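Hypothetical protein (Neisseria meningitidis Z2491, PDB 2F46) is a putative phosphatase that probably hydrolyses phosphate esters, on a scaffold resembling that of nonclassical, eukaryotic-like phosphatases. Local coordinates at residues A[36-40]-A[41-45]; A[66-69]-A[70-73]; A[99-102]-A[103-107]. All blocks are in the same frame, centred on the assembly; numbering follows the deposited sequence.

Contact 1. Residues A[36-40]-A[41-45]; sequences EQIAQ and LGIKT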
# COMPACT_ATOMS: atom_id res chain seq x y z
N GLU A 36 -3.32 -13.38 -11.83
CA GLU A 36 -3.73 -12.99 -13.19
C GLU A 36 -3.84 -11.50 -13.36
O GLU A 36 -3.31 -10.94 -14.31
CB GLU A 36 -5.07 -13.62 -13.58
CG GLU A 36 -4.95 -14.84 -14.47
N GLN A 37 -4.55 -10.83 -12.45
CA GLN A 37 -4.75 -9.42 -12.61
C GLN A 37 -3.44 -8.65 -12.41
O GLN A 37 -3.20 -7.64 -13.06
CB GLN A 37 -5.83 -8.90 -11.65
CG GLN A 37 -6.09 -7.41 -11.83
CD GLN A 37 -7.07 -6.81 -10.83
OE1 GLN A 37 -7.46 -7.45 -9.84
NE2 GLN A 37 -7.47 -5.58 -11.10
N ILE A 38 -2.63 -9.13 -11.48
CA ILE A 38 -1.34 -8.50 -11.20
C ILE A 38 -0.45 -8.55 -12.44
O ILE A 38 0.17 -7.54 -12.78
CB ILE A 38 -0.71 -9.15 -9.96
CG1 ILE A 38 -1.42 -8.58 -8.73
CG2 ILE A 38 0.77 -8.86 -9.84
CD1 ILE A 38 -1.12 -9.26 -7.41
N ALA A 39 -0.45 -9.69 -13.12
CA ALA A 39 0.33 -9.86 -14.35
C ALA A 39 -0.19 -8.94 -15.45
O ALA A 39 0.59 -8.30 -16.17
CB ALA A 39 0.30 -11.28 -14.80
N GLN A 40 -1.51 -8.83 -15.53
CA GLN A 40 -2.16 -7.96 -16.53
C GLN A 40 -1.83 -6.49 -16.36
O GLN A 40 -1.70 -5.75 -17.33
CB GLN A 40 -3.67 -8.16 -16.52
CG GLN A 40 -4.46 -7.19 -17.42
CD GLN A 40 -5.04 -5.97 -16.67
OE1 GLN A 40 -5.62 -6.11 -15.59
NE2 GLN A 40 -4.92 -4.78 -17.28
N LEU A 41 -1.74 -6.05 -15.10
CA LEU A 41 -1.37 -4.69 -14.80
C LEU A 41 0.14 -4.45 -14.93
O LEU A 41 0.55 -3.31 -14.91
CB LEU A 41 -1.77 -4.36 -13.36
CG LEU A 41 -3.25 -4.18 -13.08
CD1 LEU A 41 -3.50 -4.13 -11.56
CD2 LEU A 41 -3.76 -2.94 -13.76
N GLY A 42 0.91 -5.53 -15.04
CA GLY A 42 2.35 -5.42 -15.21
C GLY A 42 3.06 -4.89 -13.97
O GLY A 42 4.08 -4.21 -14.05
N ILE A 43 2.50 -5.22 -12.81
CA ILE A 43 3.11 -4.86 -11.53
C ILE A 43 4.55 -5.36 -11.48
O ILE A 43 4.79 -6.52 -11.74
CB ILE A 43 2.29 -5.42 -10.33
CG1 ILE A 43 0.84 -4.91 -10.32
CG2 ILE A 43 3.01 -5.11 -9.00
CD1 ILE A 43 0.66 -3.49 -10.35
N LYS A 44 5.48 -4.50 -11.12
CA LYS A 44 6.87 -4.91 -10.99
C LYS A 44 7.37 -4.96 -9.56
O LYS A 44 8.38 -5.60 -9.30
CB LYS A 44 7.74 -3.97 -11.82
CG LYS A 44 7.54 -4.14 -13.34
CD LYS A 44 7.96 -5.52 -13.78
CE LYS A 44 7.94 -5.73 -15.26
NZ LYS A 44 8.17 -7.21 -15.45
N THR A 45 6.70 -4.27 -8.64
CA THR A 45 7.12 -4.24 -7.23
C THR A 45 5.91 -4.39 -6.33
O THR A 45 4.88 -3.76 -6.55
CB THR A 45 7.79 -2.91 -6.89
OG1 THR A 45 8.84 -2.67 -7.84
CG2 THR A 45 8.35 -2.89 -5.47
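Leu41, Ile38 and Ile43 carry the contact where helix 35-41 ends and the chain turns off toward strand 45-48. Leu41 belongs to the last turn: its N donates to Gln37 O at 3.0 Å, and its side chain lies over the same carbonyl, with CG 3.5 Å from Gln37 O. With CG beside its own backbone N (chi1 -73°), the leucine runs alongside the chain of Gln37, and CD1 comes to 4.2 Å from Gln37 CG. On the other branch CD2 meets the amide of Gln40, whose chain is bent at its second torsion and crosses the leucine.

Beyond Leu41 the helix closes in a Schellman motif. Gly42 has positive phi (69°), and its N reaches Ala39 O at 3.0 Å from well above the carbonyl plane. The six-to-one bond of the motif runs from Ile43 N to Ile38 O at 3.3 Å, straighter at 160° than the glycine bond. Alongside it the same two residues touch through their side chains, Ile38 CG2 meeting Ile43 CB at 3.8 Å. The two isoleucines meet at an angle, and both also pack on Leu106 of strand 105-108, while Ile38 reaches Val73 and Ile43 reaches Tyr25.

Past the turn, Lys44 and Thr45 lead the chain into the sheet, Thr45 pairing through its backbone with Leu106. At the helix end, N-H groups of Gly42 and Ile43 take up the carbonyls of Ala39 and Ile38, and an apolar pair spans the residues of the longer bond. The implication is that the two backbone bonds fix the course of the chain through the turn, while the isoleucine pair faces Leu106 of the sheet.

Contact 2. Residues A[66-69]-A[70-73]; sequences QWLE and QAGV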
# COMPACT_ATOMS: atom_id res chain seq x y z
N GLN A 66 6.21 -16.06 -3.33
CA GLN A 66 6.32 -17.28 -4.18
C GLN A 66 5.32 -17.31 -5.30
O GLN A 66 5.66 -17.66 -6.44
CB GLN A 66 6.08 -18.52 -3.34
CG GLN A 66 7.26 -19.03 -2.60
CD GLN A 66 7.08 -20.50 -2.19
OE1 GLN A 66 6.49 -20.81 -1.15
NE2 GLN A 66 7.59 -21.40 -3.02
N TRP A 67 4.07 -16.99 -5.01
CA TRP A 67 3.00 -17.04 -6.01
C TRP A 67 3.22 -15.95 -7.04
O TRP A 67 3.09 -16.19 -8.25
CB TRP A 67 1.62 -16.88 -5.38
CG TRP A 67 1.12 -18.04 -4.58
CD1 TRP A 67 1.38 -19.37 -4.81
CD2 TRP A 67 0.21 -18.00 -3.47
NE1 TRP A 67 0.71 -20.14 -3.90
CE2 TRP A 67 -0.03 -19.33 -3.08
CE3 TRP A 67 -0.44 -16.97 -2.79
CZ2 TRP A 67 -0.85 -19.66 -1.99
CZ3 TRP A 67 -1.26 -17.29 -1.71
CH2 TRP A 67 -1.45 -18.63 -1.32
N LEU A 68 3.62 -14.76 -6.61
CA LEU A 68 3.65 -13.62 -7.52
C LEU A 68 4.95 -13.44 -8.32
O LEU A 68 4.96 -12.69 -9.30
CB LEU A 68 3.23 -12.33 -6.80
CG LEU A 68 1.85 -12.35 -6.19
CD1 LEU A 68 1.55 -10.99 -5.58
CD2 LEU A 68 0.79 -12.71 -7.22
N GLU A 69 6.02 -14.10 -7.94
CA GLU A 69 7.24 -14.13 -8.75
C GLU A 69 6.95 -14.77 -10.12
O GLU A 69 7.66 -14.52 -11.08
CB GLU A 69 8.34 -14.92 -8.06
CG GLU A 69 9.05 -14.15 -6.97
CD GLU A 69 9.99 -15.02 -6.16
OE1 GLU A 69 9.77 -16.26 -6.12
OE2 GLU A 69 10.93 -14.48 -5.57
N GLN A 70 5.91 -15.58 -10.18
CA GLN A 70 5.47 -16.19 -11.42
C GLN A 70 4.56 -15.26 -12.21
O GLN A 70 4.09 -15.63 -13.29
CB GLN A 70 4.76 -17.50 -11.11
CG GLN A 70 5.64 -18.52 -10.38
CD GLN A 70 7.00 -18.72 -11.05
OE1 GLN A 70 7.10 -18.82 -12.28
NE2 GLN A 70 8.07 -18.76 -10.23
N ALA A 71 4.31 -14.07 -11.67
CA ALA A 71 3.38 -13.09 -12.25
C ALA A 71 4.09 -11.83 -12.75
O ALA A 71 3.44 -10.80 -13.00
CB ALA A 71 2.31 -12.72 -11.22
N GLY A 72 5.42 -11.89 -12.87
CA GLY A 72 6.21 -10.85 -13.47
C GLY A 72 6.74 -9.81 -12.49
O GLY A 72 7.39 -8.87 -12.87
N VAL A 73 6.43 -10.00 -11.20
CA VAL A 73 6.84 -9.06 -10.18
C VAL A 73 8.29 -9.36 -9.83
O VAL A 73 8.60 -10.53 -9.59
CB VAL A 73 5.96 -9.21 -8.93
CG1 VAL A 73 6.38 -8.21 -7.87
CG2 VAL A 73 4.50 -9.03 -9.23
O HOH W 1 8.28 -18.33 -7.21
O HOH W 2 9.01 -12.28 -11.52
O HOH W 3 7.14 -13.91 -13.64
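Leu68 and Ala71 are joined by a backbone bond as helix 61-68 gives way to a turn, Ala71 N lying 2.8 Å from Leu68 O and approaching from far above the carbonyl plane, while a weak bond links Gln70 N to Trp67 O at 3.5 Å. The Leu68 carbonyl is the centre of the packing: Ala71 CB sits 3.3 Å from Leu68 O, and Val73 CB comes to 3.6 Å from the same oxygen. Val73, which has CG1 anti to the backbone N and CG2 beside it, sets CG2 4.3 Å from Leu68 CB. The chain turns through Gly72, at positive phi (92°), where a CB would press on the carbonyl O of Ala71.

This turn closes the helical part of a beta-alpha-beta crossover, in which helix 61-68 connects the parallel neighbours 45-48 and 75-78. Leu68 touches Ile38 of helix 35-41, and both Leu68 and Val73 touch Ile46 of strand 45-48, so they lie between the helices and the sheet.

On the outer side the interaction is through water. One molecule donates to Gln66 O and to Glu69 OE1 and accepts from Gln70 NE2; the bend of Gln70 at its second torsion (chi2 -50°) brings the amide to it. Glu69 O receives two further waters, one of them also donating to Val73 O at 2.6 Å, the other accepting weakly from Gly72 N.

Contact 3. Residues A[99-102]-A[103-107]; sequences GQAE and YPVLA. Unlike the reference sequence in segment 103-107: Tyr103 (reference Ser).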
# COMPACT_ATOMS: atom_id res chain seq x y z
N GLY A 99 10.41 5.22 -4.32
CA GLY A 99 11.33 6.00 -5.13
C GLY A 99 12.35 5.17 -5.87
O GLY A 99 12.76 5.54 -6.98
N GLN A 100 12.74 4.06 -5.27
CA GLN A 100 13.81 3.22 -5.80
C GLN A 100 13.26 1.99 -6.50
O GLN A 100 14.03 1.12 -6.93
CB GLN A 100 14.73 2.80 -4.66
CG GLN A 100 15.37 3.95 -3.90
N ALA A 101 11.94 1.88 -6.59
CA ALA A 101 11.29 0.70 -7.16
C ALA A 101 11.17 0.73 -8.68
O ALA A 101 11.14 1.80 -9.29
CB ALA A 101 9.87 0.60 -6.59
N GLU A 102 11.09 -0.44 -9.29
CA GLU A 102 10.57 -0.52 -10.64
C GLU A 102 9.07 -0.32 -10.54
O GLU A 102 8.40 -0.79 -9.58
CB GLU A 102 10.88 -1.86 -11.31
CG GLU A 102 12.35 -2.23 -11.31
CD GLU A 102 13.26 -1.17 -11.81
OE1 GLU A 102 13.33 -0.98 -13.04
OE2 GLU A 102 13.95 -0.54 -10.98
N TYR A 103 8.55 0.43 -11.51
CA TYR A 103 7.11 0.75 -11.58
C TYR A 103 6.35 -0.13 -12.55
O TYR A 103 6.90 -0.63 -13.52
CB TYR A 103 6.94 2.21 -12.00
CG TYR A 103 7.67 3.21 -11.14
CD1 TYR A 103 7.63 3.15 -9.75
CD2 TYR A 103 8.35 4.27 -11.70
CE1 TYR A 103 8.27 4.06 -8.98
CE2 TYR A 103 9.00 5.21 -10.92
CZ TYR A 103 8.97 5.07 -9.56
OH TYR A 103 9.61 6.02 -8.80
N PRO A 104 5.05 -0.33 -12.31
CA PRO A 104 4.29 0.16 -11.18
C PRO A 104 4.49 -0.67 -9.90
O PRO A 104 4.84 -1.85 -9.98
CB PRO A 104 2.82 0.06 -11.65
CG PRO A 104 2.80 -0.85 -12.75
CD PRO A 104 4.18 -0.99 -13.30
N VAL A 105 4.16 -0.03 -8.78
CA VAL A 105 4.21 -0.63 -7.44
C VAL A 105 2.78 -0.98 -7.03
O VAL A 105 1.87 -0.20 -7.30
CB VAL A 105 4.81 0.34 -6.39
CG1 VAL A 105 4.82 -0.33 -5.04
CG2 VAL A 105 6.24 0.80 -6.78
N LEU A 106 2.58 -2.14 -6.40
CA LEU A 106 1.34 -2.47 -5.72
C LEU A 106 1.66 -2.63 -4.23
O LEU A 106 2.46 -3.51 -3.86
CB LEU A 106 0.77 -3.78 -6.25
CG LEU A 106 -0.45 -4.38 -5.55
CD1 LEU A 106 -1.57 -3.45 -5.42
CD2 LEU A 106 -0.88 -5.62 -6.34
N ALA A 107 1.00 -1.84 -3.41
CA ALA A 107 1.08 -1.97 -1.95
C ALA A 107 -0.20 -2.54 -1.41
O ALA A 107 -1.29 -2.19 -1.87
CB ALA A 107 1.40 -0.66 -1.30
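Tyr103 turns its ring back along the chain so that the carbonyl of Ala101 stands over one face. Ala101 O lies 3.6 Å above the ring plane, offset toward the rim, with Tyr103 CE1 its nearest ring atom at 3.7 Å. No hydrogen bond joins the two segments here; the carbonyl oxygen simply rests on the aromatic surface. The first torsion of the tyrosine (chi1 -54°) keeps CG beside the backbone N and swings the ring toward the preceding residues rather than along the coming strand. Its hydroxyl end points at the close of helix 88-99, with Tyr103 OH 3.7 Å from Gly99 O. The hydroxyl also makes a weak hydrogen bond to Ile98 O, and the ring stacks with His23. The residue differs from the reference sequence, which has serine at this position.

The second approach is purely apolar and comes from Ala101 and Val105, the residues flanking the bend. Ala101 CB abuts Val105 CG2 at 3.6 Å, a methyl-to-methyl contact. Val105 holds CG1 anti to its backbone N (chi1 180°), leaving CG2 beside the N and facing back to the alanine; the same methyl lies 3.9 Å from Glu102 O. Both residues touch Thr45, whose OG1 is hydrogen-bonded to Glu102 O.

The Tyr103-Pro104 peptide bond, just before Val105, is cis. It lies in the bend through which the chain passes from helix 88-99 into strand 105-108, where Val105 pairs with strand 24-27 and Leu106 with strand 45-48. This is a helix-to-strand connection of an alpha/beta sheet, entering its middle strand. In the cysteine-phosphatase fold the corresponding strand runs into the phosphate-binding P-loop ahead of a helix, and strand 105-108 followed by helix 113-125 is consistent with that layout.

All three contacts are turns that deliver the chain from a helix to a parallel strand of one sheet. Contacts 1 and 2 are partly buried and adjoin: Lys44 NZ is hydrogen-bonded to Gly72 O, and Ala39 CB packs on Ala71 O. Contact 3 is a surface contact, although its centre lies about 10 Å from the centre of the chain, against about 15 and 17 Å for contacts 1 and 2; it meets contact 1 through Thr45 OG1 and Glu102 O and does not touch contact 2. Chemistry varies accordingly: a Schellman closure with an isoleucine pair in 36-45, a water-bridged outer side in 66-73, and a cis-proline bend with carbonyl-on-ring packing in 99-107.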